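Local structure of putative uncharacterized protein (Trypanosoma congolense, 4E40) at residues A17-R22 / E160-S165. The protein is a cell-surface receptor that binds haptoglobin-hemoglobin, probably for uptake of its heme by the parasite, this helical bundle probably being part of its extracellular region. Numbering follows the deposited sequence.
Sequences AACELR and EECSES. Unlike the reference sequence in segment 160-165: Glu164 (reference Asn).
The carbonyl oxygen of Ser163 and the guanidinium of Arg22 meet around a single water that bridges helix and loop. This water accepts a hydrogen bond from Arg22 NE at 2.7 Å, its oxygen sitting at the edge of the guanidinium, in its plane. It donates one bond to Cys19 O at 2.9 Å. A second goes to Ser163 O at 3.1 Å, and Ser165 OG adds a weak fourth bond. Ser163 O is thus held by the water and, weakly, by Arg22 NH2, through a bent N-H bond 3.4 Å long. One turn back along the helix, Cys19 fixes the same loop covalently. Its SG is anti to the backbone N (chi1 -163°), which carries it across to Cys162 SG, closing a disulfide with a dihedral of 88°, close to the relaxed right angle. Arg22 NH2 lies 3.4 Å from Cys162 SG, which places the guanidinium directly beside the disulfide. Bends at chi2 and chi3 bring the arginine's end under Glu164, whose CG sits 3.5 Å above one guanidinium face, toward its rim. Carboxylate and guanidinium planes stand 82° apart, and Glu164 OE1 lies well out of the guanidinium plane, 3.6 Å from Arg22 NH1, so this long salt bridge is one of charge alone. NH1 hydrogen-bonds to Ser141 OG on helix 82-147. Disulfide, water and arginine together tie the loop between helices 153-160 and 172-180 to the short N-terminal helix 12-26, near one end of the elongated bundle, where long helix 82-147 packs Val140 and Leu144 against Arg22, and Leu144 also against Cys162.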
loop_
_atom_site.group_PDB
_atom_site.type_symbol
_atom_site.label_atom_id
_atom_site.label_comp_id
_atom_site.label_asym_id
_atom_site.label_seq_id
_atom_site.Cartn_x
_atom_site.Cartn_y
_atom_site.Cartn_z
ATOM N N ALA A 17 -18.600 1.164 29.672
ATOM C CA ALA A 17 -18.543 1.026 28.223
ATOM C C ALA A 17 -18.172 2.334 27.499
ATOM O O ALA A 17 -17.419 2.290 26.495
ATOM C CB ALA A 17 -19.886 0.448 27.675
ATOM N N ALA A 18 -18.656 3.469 27.997
ATOM C CA ALA A 18 -18.286 4.771 27.378
ATOM C C ALA A 18 -16.828 5.089 27.649
ATOM O O ALA A 18 -16.158 5.622 26.759
ATOM C CB ALA A 18 -19.202 5.884 27.897
ATOM N N CYS A 19 -16.317 4.719 28.829
ATOM C CA CYS A 19 -14.870 4.911 29.154
ATOM C C CYS A 19 -14.025 4.140 28.157
ATOM O O CYS A 19 -13.091 4.692 27.545
ATOM C CB CYS A 19 -14.621 4.370 30.576
ATOM S SG CYS A 19 -13.043 5.027 31.171
ATOM N N GLU A 20 -14.387 2.852 27.943
ATOM C CA GLU A 20 -13.632 2.031 26.968
ATOM C C GLU A 20 -13.770 2.606 25.553
ATOM O O GLU A 20 -12.803 2.626 24.788
ATOM C CB GLU A 20 -14.064 0.561 26.995
ATOM C CG GLU A 20 -13.317 -0.335 25.982
ATOM C CD GLU A 20 -11.806 -0.248 26.104
ATOM O OE1 GLU A 20 -11.305 0.173 27.187
ATOM O OE2 GLU A 20 -11.089 -0.568 25.126
ATOM N N LEU A 21 -14.977 3.003 25.164
ATOM C CA LEU A 21 -15.180 3.583 23.834
ATOM C C LEU A 21 -14.292 4.825 23.645
ATOM O O LEU A 21 -13.695 4.996 22.580
ATOM C CB LEU A 21 -16.639 3.987 23.630
ATOM C CG LEU A 21 -17.030 4.654 22.310
ATOM C CD1 LEU A 21 -16.651 3.788 21.096
ATOM C CD2 LEU A 21 -18.501 5.060 22.235
ATOM N N ARG A 22 -14.261 5.697 24.658
ATOM C CA ARG A 22 -13.437 6.909 24.526
ATOM C C ARG A 22 -11.970 6.531 24.314
ATOM O O ARG A 22 -11.298 7.174 23.474
ATOM C CB ARG A 22 -13.590 7.775 25.792
ATOM C CG ARG A 22 -12.973 9.176 25.628
ATOM C CD ARG A 22 -11.577 9.238 26.302
ATOM N NE ARG A 22 -11.622 8.924 27.730
ATOM C CZ ARG A 22 -12.054 9.744 28.721
ATOM N NH1 ARG A 22 -12.480 10.991 28.468
ATOM N NH2 ARG A 22 -12.068 9.322 29.986
ATOM N N GLU A 160 -16.363 8.964 37.965
ATOM C CA GLU A 160 -15.151 9.394 38.694
ATOM C C GLU A 160 -14.011 8.364 38.609
ATOM O O GLU A 160 -12.832 8.747 38.643
ATOM C CB GLU A 160 -15.498 9.746 40.152
ATOM C CG GLU A 160 -16.388 10.962 40.265
ATOM C CD GLU A 160 -17.082 11.042 41.614
ATOM O OE1 GLU A 160 -16.955 10.071 42.410
ATOM O OE2 GLU A 160 -17.763 12.065 41.873
ATOM N N GLU A 161 -14.348 7.077 38.454
ATOM C CA GLU A 161 -13.398 6.007 38.344
ATOM C C GLU A 161 -12.866 5.895 36.902
ATOM O O GLU A 161 -11.935 5.141 36.631
ATOM C CB GLU A 161 -14.051 4.690 38.740
ATOM C CG GLU A 161 -14.338 4.516 40.223
ATOM C CD GLU A 161 -15.398 3.439 40.502
ATOM O OE1 GLU A 161 -15.844 2.739 39.556
ATOM O OE2 GLU A 161 -15.807 3.289 41.669
ATOM N N CYS A 162 -13.466 6.622 35.970
ATOM C CA CYS A 162 -13.038 6.486 34.599
ATOM C C CYS A 162 -11.842 7.410 34.386
ATOM O O CYS A 162 -11.939 8.625 34.518
ATOM C CB CYS A 162 -14.165 6.805 33.597
ATOM S SG CYS A 162 -13.626 6.954 31.840
ATOM N N SER A 163 -10.708 6.832 34.066
ATOM C CA SER A 163 -9.561 7.708 33.775
ATOM C C SER A 163 -9.466 7.982 32.272
ATOM O O SER A 163 -9.855 7.139 31.470
ATOM C CB SER A 163 -8.273 7.083 34.298
ATOM O OG SER A 163 -8.040 5.836 33.666
ATOM N N GLU A 164 -8.976 9.177 31.923
ATOM C CA GLU A 164 -8.646 9.513 30.536
ATOM C C GLU A 164 -7.512 8.614 30.075
ATOM O O GLU A 164 -6.497 8.541 30.751
ATOM C CB GLU A 164 -8.198 10.954 30.471
ATOM C CG GLU A 164 -9.333 11.932 30.292
ATOM C CD GLU A 164 -8.930 13.039 29.351
ATOM O OE1 GLU A 164 -9.682 13.301 28.382
ATOM O OE2 GLU A 164 -7.838 13.617 29.568
ATOM N N SER A 165 -7.694 7.838 29.006
ATOM C CA SER A 165 -6.637 6.942 28.586
ATOM C C SER A 165 -6.719 6.715 27.091
ATOM O O SER A 165 -7.709 7.078 26.451
ATOM C CB SER A 165 -6.724 5.597 29.300
ATOM O OG SER A 165 -8.002 5.037 29.083
HETATM O O HOH W 1 -11.113 6.415 28.720
#